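Alpha-glucosidase ([Eubacterium] rectale, PDB 6PNR) probably hydrolyses alpha-linked sulfoquinovosides, as a family 31 glycoside hydrolase whose pocket holds a sulfonate-bearing aza-sugar inhibitor. Local coordinates at residues E85-Q94 against V205-C213; M513-R521 against L547-A555. One frame throughout, in Å; residues are numbered along the deposited sequence.

Contact 1: residues E85-Q94 against V205-C213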
loop_
_atom_site.group_PDB
_atom_site.type_symbol
_atom_site.label_atom_id
_atom_site.label_comp_id
_atom_site.label_asym_id
_atom_site.label_seq_id
_atom_site.Cartn_x
_atom_site.Cartn_y
_atom_site.Cartn_z
ATOM N N GLU A 85 -14.508 42.395 3.661
ATOM C CA GLU A 85 -14.837 42.238 2.250
ATOM C C GLU A 85 -13.958 41.190 1.577
ATOM O O GLU A 85 -14.364 40.625 0.554
ATOM C CB GLU A 85 -14.706 43.579 1.515
ATOM C CG GLU A 85 -15.441 43.633 0.169
ATOM C CD GLU A 85 -14.666 44.388 -0.908
ATOM O OE1 GLU A 85 -13.469 44.080 -1.104
ATOM O OE2 GLU A 85 -15.251 45.287 -1.556
ATOM N N ASN A 86 -12.769 40.913 2.123
ATOM C CA ASN A 86 -11.871 39.943 1.510
ATOM C C ASN A 86 -11.294 38.908 2.463
ATOM O O ASN A 86 -10.660 37.961 1.981
ATOM C CB ASN A 86 -10.699 40.651 0.811
ATOM C CG ASN A 86 -11.148 41.538 -0.333
ATOM O OD1 ASN A 86 -10.964 42.752 -0.292
ATOM N ND2 ASN A 86 -11.737 40.935 -1.360
ATOM N N LEU A 87 -11.486 39.038 3.777
ATOM C CA LEU A 87 -10.810 38.176 4.741
ATOM C C LEU A 87 -11.794 37.634 5.762
ATOM O O LEU A 87 -12.572 38.397 6.336
ATOM C CB LEU A 87 -9.689 38.927 5.466
ATOM C CG LEU A 87 -8.992 38.159 6.598
ATOM C CD1 LEU A 87 -8.291 36.904 6.060
ATOM C CD2 LEU A 87 -8.005 39.064 7.320
ATOM N N CYS A 88 -11.739 36.327 6.008
ATOM C CA CYS A 88 -12.479 35.703 7.098
ATOM C C CYS A 88 -11.531 34.836 7.908
ATOM O O CYS A 88 -10.766 34.047 7.341
ATOM C CB CYS A 88 -13.644 34.850 6.591
ATOM S SG CYS A 88 -15.028 35.777 5.877
ATOM N N THR A 89 -11.575 34.985 9.223
ATOM C CA THR A 89 -10.827 34.124 10.122
ATOM C C THR A 89 -11.807 33.371 11.011
ATOM O O THR A 89 -12.824 33.923 11.444
ATOM C CB THR A 89 -9.826 34.913 10.974
ATOM O OG1 THR A 89 -10.519 35.869 11.786
ATOM C CG2 THR A 89 -8.815 35.641 10.077
ATOM N N ILE A 90 -11.512 32.100 11.250
ATOM C CA ILE A 90 -12.267 31.271 12.176
ATOM C C ILE A 90 -11.292 30.810 13.245
ATOM O O ILE A 90 -10.388 30.019 12.960
ATOM C CB ILE A 90 -12.920 30.074 11.479
ATOM C CG1 ILE A 90 -13.621 30.528 10.201
ATOM C CG2 ILE A 90 -13.878 29.369 12.428
ATOM C CD1 ILE A 90 -14.258 29.401 9.432
ATOM N N ASP A 91 -11.460 31.305 14.469
ATOM C CA ASP A 91 -10.638 30.899 15.596
ATOM C C ASP A 91 -11.376 29.810 16.363
ATOM O O ASP A 91 -12.572 29.950 16.641
ATOM C CB ASP A 91 -10.333 32.095 16.503
ATOM C CG ASP A 91 -9.598 33.214 15.770
ATOM O OD1 ASP A 91 -8.461 32.985 15.306
ATOM O OD2 ASP A 91 -10.163 34.327 15.646
ATOM N N PHE A 92 -10.674 28.720 16.677
ATOM C CA PHE A 92 -11.264 27.548 17.316
ATOM C C PHE A 92 -10.768 27.428 18.744
ATOM O O PHE A 92 -9.557 27.427 18.990
ATOM C CB PHE A 92 -10.922 26.259 16.559
ATOM C CG PHE A 92 -11.512 26.191 15.185
ATOM C CD1 PHE A 92 -12.851 25.885 15.008
ATOM C CD2 PHE A 92 -10.731 26.436 14.072
ATOM C CE1 PHE A 92 -13.393 25.829 13.747
ATOM C CE2 PHE A 92 -11.269 26.381 12.809
ATOM C CZ PHE A 92 -12.602 26.076 12.643
ATOM N N GLU A 93 -11.703 27.313 19.681
ATOM C CA GLU A 93 -11.390 27.005 21.067
ATOM C C GLU A 93 -11.826 25.578 21.370
ATOM O O GLU A 93 -12.978 25.208 21.115
ATOM C CB GLU A 93 -12.075 27.990 22.016
ATOM C CG GLU A 93 -11.687 27.797 23.470
ATOM C CD GLU A 93 -12.350 28.808 24.390
ATOM O OE1 GLU A 93 -13.045 29.718 23.882
ATOM O OE2 GLU A 93 -12.170 28.686 25.622
ATOM N N GLN A 94 -10.911 24.787 21.916
ATOM C CA GLN A 94 -11.176 23.390 22.233
ATOM C C GLN A 94 -11.680 23.272 23.668
ATOM O O GLN A 94 -10.953 23.595 24.615
ATOM C CB GLN A 94 -9.911 22.560 22.033
ATOM C CG GLN A 94 -9.970 21.149 22.593
ATOM C CD GLN A 94 -8.760 20.332 22.174
ATOM O OE1 GLN A 94 -7.844 20.850 21.534
ATOM N NE2 GLN A 94 -8.759 19.049 22.518
ATOM N N VAL A 205 -6.879 20.172 17.264
ATOM C CA VAL A 205 -7.812 21.264 17.007
ATOM C C VAL A 205 -6.984 22.467 16.576
ATOM O O VAL A 205 -6.199 22.990 17.377
ATOM C CB VAL A 205 -8.672 21.582 18.239
ATOM C CG1 VAL A 205 -9.571 22.771 17.957
ATOM C CG2 VAL A 205 -9.491 20.347 18.660
ATOM N N PRO A 206 -7.115 22.941 15.340
ATOM C CA PRO A 206 -6.251 24.030 14.877
ATOM C C PRO A 206 -6.638 25.356 15.508
ATOM O O PRO A 206 -7.811 25.620 15.772
ATOM C CB PRO A 206 -6.498 24.053 13.364
ATOM C CG PRO A 206 -7.917 23.605 13.239
ATOM C CD PRO A 206 -8.123 22.572 14.332
ATOM N N LYS A 207 -5.628 26.205 15.726
ATOM C CA LYS A 207 -5.882 27.528 16.295
ATOM C C LYS A 207 -6.854 28.321 15.442
ATOM O O LYS A 207 -7.745 28.998 15.968
ATOM C CB LYS A 207 -4.572 28.309 16.444
ATOM C CG LYS A 207 -3.760 27.947 17.672
ATOM C CD LYS A 207 -2.480 28.785 17.762
ATOM C CE LYS A 207 -1.397 28.298 16.788
ATOM N NZ LYS A 207 -0.874 26.934 17.130
ATOM N N GLN A 208 -6.711 28.246 14.125
ATOM C CA GLN A 208 -7.424 29.173 13.263
ATOM C C GLN A 208 -7.427 28.645 11.842
ATOM O O GLN A 208 -6.474 27.995 11.400
ATOM C CB GLN A 208 -6.780 30.567 13.297
ATOM C CG GLN A 208 -7.434 31.591 12.402
ATOM C CD GLN A 208 -6.622 32.880 12.302
ATOM O OE1 GLN A 208 -5.847 33.075 11.359
ATOM N NE2 GLN A 208 -6.795 33.761 13.279
ATOM N N ILE A 209 -8.513 28.929 11.136
ATOM C CA ILE A 209 -8.582 28.756 9.694
ATOM C C ILE A 209 -8.798 30.133 9.087
ATOM O O ILE A 209 -9.616 30.918 9.585
ATOM C CB ILE A 209 -9.685 27.761 9.284
ATOM C CG1 ILE A 209 -9.259 26.335 9.686
ATOM C CG2 ILE A 209 -9.979 27.864 7.773
ATOM C CD1 ILE A 209 -10.286 25.242 9.404
ATOM N N ARG A 210 -8.034 30.430 8.040
ATOM C CA ARG A 210 -8.015 31.726 7.384
ATOM C C ARG A 210 -8.466 31.550 5.943
ATOM O O ARG A 210 -8.014 30.626 5.255
ATOM C CB ARG A 210 -6.607 32.321 7.451
ATOM C CG ARG A 210 -6.451 33.660 6.806
ATOM C CD ARG A 210 -5.007 34.112 6.899
ATOM N NE ARG A 210 -4.833 35.369 6.200
ATOM C CZ ARG A 210 -4.867 36.554 6.798
ATOM N NH1 ARG A 210 -5.042 36.623 8.116
ATOM N NH2 ARG A 210 -4.712 37.662 6.081
ATOM N N ILE A 211 -9.383 32.402 5.500
ATOM C CA ILE A 211 -9.918 32.348 4.144
ATOM C C ILE A 211 -9.878 33.753 3.566
ATOM O O ILE A 211 -10.366 34.699 4.192
ATOM C CB ILE A 211 -11.357 31.804 4.108
ATOM C CG1 ILE A 211 -11.469 30.479 4.863
ATOM C CG2 ILE A 211 -11.814 31.657 2.669
ATOM C CD1 ILE A 211 -12.878 29.877 4.839
ATOM N N GLU A 212 -9.312 33.894 2.375
ATOM C CA GLU A 212 -9.156 35.213 1.788
ATOM C C GLU A 212 -9.415 35.126 0.291
ATOM O O GLU A 212 -8.884 34.234 -0.377
ATOM C CB GLU A 212 -7.755 35.749 2.100
ATOM C CG GLU A 212 -7.500 37.165 1.682
ATOM C CD GLU A 212 -6.348 37.813 2.458
ATOM O OE1 GLU A 212 -5.519 37.091 3.072
ATOM O OE2 GLU A 212 -6.289 39.058 2.459
ATOM N N CYS A 213 -10.231 36.040 -0.235
ATOM C CA CYS A 213 -10.630 36.000 -1.640
ATOM C C CYS A 213 -10.039 37.176 -2.413
ATOM O O CYS A 213 -9.467 38.109 -1.853
ATOM C CB CYS A 213 -12.165 35.973 -1.776
ATOM S SG CYS A 213 -13.028 37.558 -1.373
HETATM O O HOH W 1 -5.850 19.905 19.854
#

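Contact 2: residues M513-R521 against L547-A555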
loop_
_atom_site.group_PDB
_atom_site.type_symbol
_atom_site.label_atom_id
_atom_site.label_comp_id
_atom_site.label_asym_id
_atom_site.label_seq_id
_atom_site.Cartn_x
_atom_site.Cartn_y
_atom_site.Cartn_z
ATOM N N MET A 513 15.682 23.819 -20.117
ATOM C CA MET A 513 14.590 24.320 -19.286
ATOM C C MET A 513 15.104 25.316 -18.258
ATOM O O MET A 513 14.507 26.389 -18.064
ATOM C CB MET A 513 13.885 23.159 -18.573
ATOM C CG MET A 513 13.007 23.608 -17.400
ATOM S SD MET A 513 12.032 22.294 -16.638
ATOM C CE MET A 513 13.311 21.426 -15.717
ATOM N N ALA A 514 16.231 24.981 -17.618
ATOM C CA ALA A 514 16.760 25.783 -16.523
ATOM C C ALA A 514 17.117 27.199 -16.960
ATOM O O ALA A 514 17.070 28.125 -16.137
ATOM C CB ALA A 514 17.986 25.090 -15.921
ATOM N N MET A 515 17.476 27.400 -18.235
ATOM C CA MET A 515 17.790 28.759 -18.659
ATOM C C MET A 515 16.564 29.660 -18.664
ATOM O O MET A 515 16.726 30.878 -18.727
ATOM C CB MET A 515 18.465 28.773 -20.035
ATOM C CG MET A 515 17.617 28.254 -21.182
ATOM S SD MET A 515 18.606 28.173 -22.703
ATOM C CE MET A 515 17.369 27.721 -23.920
ATOM N N PHE A 516 15.356 29.102 -18.582
ATOM C CA PHE A 516 14.140 29.888 -18.380
ATOM C C PHE A 516 13.658 29.793 -16.937
ATOM O O PHE A 516 12.466 29.628 -16.686
ATOM C CB PHE A 516 13.039 29.447 -19.343
ATOM C CG PHE A 516 13.391 29.615 -20.793
ATOM C CD1 PHE A 516 13.308 30.861 -21.404
ATOM C CD2 PHE A 516 13.789 28.520 -21.549
ATOM C CE1 PHE A 516 13.626 31.017 -22.742
ATOM C CE2 PHE A 516 14.122 28.665 -22.890
ATOM C CZ PHE A 516 14.038 29.921 -23.490
ATOM N N THR A 517 14.582 29.849 -15.970
ATOM C CA THR A 517 14.282 29.904 -14.544
ATOM C C THR A 517 15.218 30.944 -13.936
ATOM O O THR A 517 16.147 31.388 -14.620
ATOM C CB THR A 517 14.465 28.530 -13.869
ATOM O OG1 THR A 517 15.861 28.216 -13.779
ATOM C CG2 THR A 517 13.726 27.412 -14.636
ATOM N N PRO A 518 15.029 31.359 -12.674
ATOM C CA PRO A 518 15.893 32.418 -12.116
ATOM C C PRO A 518 17.360 32.048 -11.904
ATOM O O PRO A 518 18.175 32.971 -11.765
ATOM C CB PRO A 518 15.227 32.743 -10.769
ATOM C CG PRO A 518 13.822 32.280 -10.910
ATOM C CD PRO A 518 13.890 31.062 -11.787
ATOM N N PHE A 519 17.737 30.760 -11.883
ATOM C CA PHE A 519 19.000 30.359 -11.252
ATOM C C PHE A 519 19.454 29.030 -11.855
ATOM O O PHE A 519 18.790 28.011 -11.645
ATOM C CB PHE A 519 18.765 30.250 -9.744
ATOM C CG PHE A 519 20.007 30.109 -8.889
ATOM C CD1 PHE A 519 20.749 31.221 -8.507
ATOM C CD2 PHE A 519 20.361 28.864 -8.364
ATOM C CE1 PHE A 519 21.859 31.088 -7.671
ATOM C CE2 PHE A 519 21.468 28.722 -7.534
ATOM C CZ PHE A 519 22.213 29.841 -7.181
ATOM N N MET A 520 20.567 29.041 -12.604
ATOM C CA MET A 520 21.100 27.859 -13.291
ATOM C C MET A 520 22.211 27.210 -12.462
ATOM O O MET A 520 23.285 27.804 -12.292
ATOM C CB MET A 520 21.658 28.220 -14.670
ATOM C CG MET A 520 20.622 28.575 -15.719
ATOM S SD MET A 520 21.334 28.699 -17.374
ATOM C CE MET A 520 21.452 26.955 -17.863
ATOM N N ARG A 521 21.977 25.976 -11.992
ATOM C CA ARG A 521 22.943 25.274 -11.153
ATOM C C ARG A 521 23.033 23.797 -11.534
ATOM O O ARG A 521 22.006 23.127 -11.678
ATOM C CB ARG A 521 22.573 25.416 -9.665
ATOM C CG ARG A 521 23.562 24.747 -8.709
ATOM C CD ARG A 521 23.101 24.895 -7.242
ATOM N NE ARG A 521 21.710 24.461 -7.042
ATOM C CZ ARG A 521 21.329 23.188 -7.019
ATOM N NH1 ARG A 521 22.232 22.228 -7.195
ATOM N NH2 ARG A 521 20.050 22.866 -6.819
ATOM N N LEU A 547 23.500 27.711 -24.054
ATOM C CA LEU A 547 22.346 27.785 -23.159
ATOM C C LEU A 547 22.572 28.809 -22.053
ATOM O O LEU A 547 21.668 29.582 -21.714
ATOM C CB LEU A 547 22.045 26.404 -22.559
ATOM C CG LEU A 547 21.794 25.255 -23.557
ATOM C CD1 LEU A 547 21.596 23.919 -22.849
ATOM C CD2 LEU A 547 20.623 25.537 -24.494
ATOM N N VAL A 548 23.771 28.829 -21.480
ATOM C CA VAL A 548 24.052 29.773 -20.409
ATOM C C VAL A 548 24.093 31.196 -20.959
ATOM O O VAL A 548 23.624 32.137 -20.310
ATOM C CB VAL A 548 25.361 29.375 -19.705
ATOM C CG1 VAL A 548 25.845 30.478 -18.789
ATOM C CG2 VAL A 548 25.158 28.053 -18.925
ATOM N N ASP A 549 24.639 31.373 -22.166
ATOM C CA ASP A 549 24.616 32.695 -22.789
ATOM C C ASP A 549 23.184 33.180 -22.973
ATOM O O ASP A 549 22.875 34.330 -22.650
ATOM C CB ASP A 549 25.366 32.667 -24.124
ATOM C CG ASP A 549 25.620 34.068 -24.695
ATOM O OD1 ASP A 549 25.596 35.051 -23.928
ATOM O OD2 ASP A 549 25.847 34.178 -25.919
ATOM N N VAL A 550 22.284 32.304 -23.434
ATOM C CA VAL A 550 20.873 32.671 -23.532
ATOM C C VAL A 550 20.346 33.139 -22.180
ATOM O O VAL A 550 19.640 34.153 -22.090
ATOM C CB VAL A 550 20.044 31.498 -24.089
ATOM C CG1 VAL A 550 18.558 31.782 -23.943
ATOM C CG2 VAL A 550 20.387 31.257 -25.549
ATOM N N TYR A 551 20.677 32.411 -21.109
ATOM C CA TYR A 551 20.257 32.827 -19.773
ATOM C C TYR A 551 20.732 34.241 -19.459
ATOM O O TYR A 551 19.951 35.066 -18.971
ATOM C CB TYR A 551 20.770 31.824 -18.732
ATOM C CG TYR A 551 20.651 32.265 -17.286
ATOM C CD1 TYR A 551 19.444 32.166 -16.597
ATOM C CD2 TYR A 551 21.760 32.743 -16.600
ATOM C CE1 TYR A 551 19.350 32.545 -15.264
ATOM C CE2 TYR A 551 21.675 33.124 -15.282
ATOM C CZ TYR A 551 20.472 33.030 -14.619
ATOM O OH TYR A 551 20.413 33.413 -13.302
ATOM N N THR A 552 21.994 34.558 -19.762
ATOM C CA THR A 552 22.460 35.920 -19.495
ATOM C C THR A 552 21.760 36.943 -20.387
ATOM O O THR A 552 21.489 38.061 -19.945
ATOM C CB THR A 552 23.977 36.027 -19.653
ATOM O OG1 THR A 552 24.349 35.774 -21.017
ATOM C CG2 THR A 552 24.678 35.040 -18.720
ATOM N N MET A 553 21.457 36.588 -21.638
ATOM C CA MET A 553 20.746 37.519 -22.512
ATOM C C MET A 553 19.331 37.791 -22.008
ATOM O O MET A 553 18.816 38.909 -22.168
ATOM C CB MET A 553 20.726 36.973 -23.943
ATOM C CG MET A 553 22.109 36.892 -24.563
ATOM S SD MET A 553 22.096 36.052 -26.157
ATOM C CE MET A 553 21.241 37.274 -27.166
ATOM N N LEU A 554 18.698 36.795 -21.380
ATOM C CA LEU A 554 17.361 36.969 -20.826
ATOM C C LEU A 554 17.360 37.803 -19.551
ATOM O O LEU A 554 16.302 38.321 -19.171
ATOM C CB LEU A 554 16.721 35.602 -20.525
ATOM C CG LEU A 554 16.284 34.701 -21.687
ATOM C CD1 LEU A 554 16.062 33.270 -21.222
ATOM C CD2 LEU A 554 15.007 35.240 -22.326
ATOM N N ALA A 555 18.508 37.926 -18.887
ATOM C CA ALA A 555 18.570 38.526 -17.552
ATOM C C ALA A 555 17.842 39.856 -17.396
ATOM O O ALA A 555 17.217 40.058 -16.338
ATOM C CB ALA A 555 20.039 38.703 -17.138
HETATM O O HOH W 2 22.403 31.299 -12.367
#

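Contact 1: residues E85-Q94 against V205-C213
Between strands 87-94 and 208-213, Cys88 and Ile211 each give an N-H to the other's carbonyl oxygen, Cys88 N to Ile211 O at 2.8 Å, and Ile90 and Ile209 repeat the exchange. Cys213 N to Asn86 O and Phe92 N to Lys207 O extend the antiparallel pairing at its two ends, with strand directions 171° apart.

The face carrying Leu87, Thr89 and Asp91 with Gln208, Arg210 and Glu212 is largely polar. Gln208 NE2 donates an almost straight bond to Asp91 OD1 (2.7 Å), reaching the syn side of the carboxylate with the acceptor in the amide plane. The extended Gln208, with CG anti to the backbone N (chi1 179°), runs alongside Asp91. Farther along, Leu87 CD1 sits over the centre of one face of the Arg210 guanidinium, 3.5 Å from Arg210 CZ. A salt bridge to Glu212 and the hydroxyl of Tyr179, which binds both Arg210 NE and Glu212 OE1, steady that flat group.

The face of Cys88, Ile90, Ile209 and Ile211 is apolar. Ile209 CG1 meets the Phe92 ring at its edge, 3.7 Å from Phe92 CE2, and Pro206 CG lies 4.1 Å from Phe92 CD2. Beyond the paired region, a water links Gln94 OE1 to Val205 N, and Gln94 NE2 is hydrogen-bonded to Asp96 O.

A disulfide ties Cys88 to Cys83 of strand 77-83. The pair lies inside an eight-stranded antiparallel sheet, consistent with the N-terminal beta-sandwich domain of family 31 enzymes, flanked by strands 77-83 and 178-182; Phe102 and Phe104 of strand 101-107 pack against its apolar face.

Contact 2: residues M513-R521 against L547-A555
Within the family 31 TIM-barrel region, the chain leaving helix 504-514 turns past the long helix 538-568, and Tyr551 of that helix fills the bend. A type I turn from Ala514 to Thr517 shapes the bend, and Thr517 OG1 bonds back to Ala514 O.

Tyr551, its CG anti to the backbone N (chi1 168°), extends its ring into the loop, where Met515 O, Thr517 O and Pro518 O all lie at the ring edge. Its hydroxyl donates to Pro518 O at 2.8 Å, from above the carbonyl plane, and a water accepting from Met520 N makes a weaker link to the same OH. Met520 runs past Tyr551 in the opposite direction: CG stands over one face, 4.1 Å from the Tyr551 ring centroid, and the sulfur makes a Met-aromatic contact, Met520 SD lying oblique to the ring and 4.3 Å from the same centroid. Met515, extended beyond CG, sets its sulfur between the side chains of Leu547 and Val550, with Met515 SD 3.5 Å from Leu547 O. Phe516 CE1 touches Leu554 CD1 at 3.6 Å.

Met520 and Val548 also pack on Leu242 of barrel strand 242-245, while Val550 and Leu554 meet the C-terminal helix 655-665.

Overall arrangement
From the N terminus, the chain first closes contact 1: residues 85-94 and 205-213 enclose a long, strand-rich excursion that includes strand 101-107 and the remaining strands on the far side of the eight-stranded sheet. Only after strand 208-213 does it run through the parallel barrel strands and on to contact 2, a much shorter loop of 25 residues between 513-521 and 547-555. The two are in series, neither nested nor crossing. Their centres are 41 Å apart, on opposite sides of the chain's centre. Contact 1 joins the early strands of the eight-stranded sheet to its later strands, whereas contact 2 ties the loop after helix 504-514 to helix 538-568, both within the barrel region.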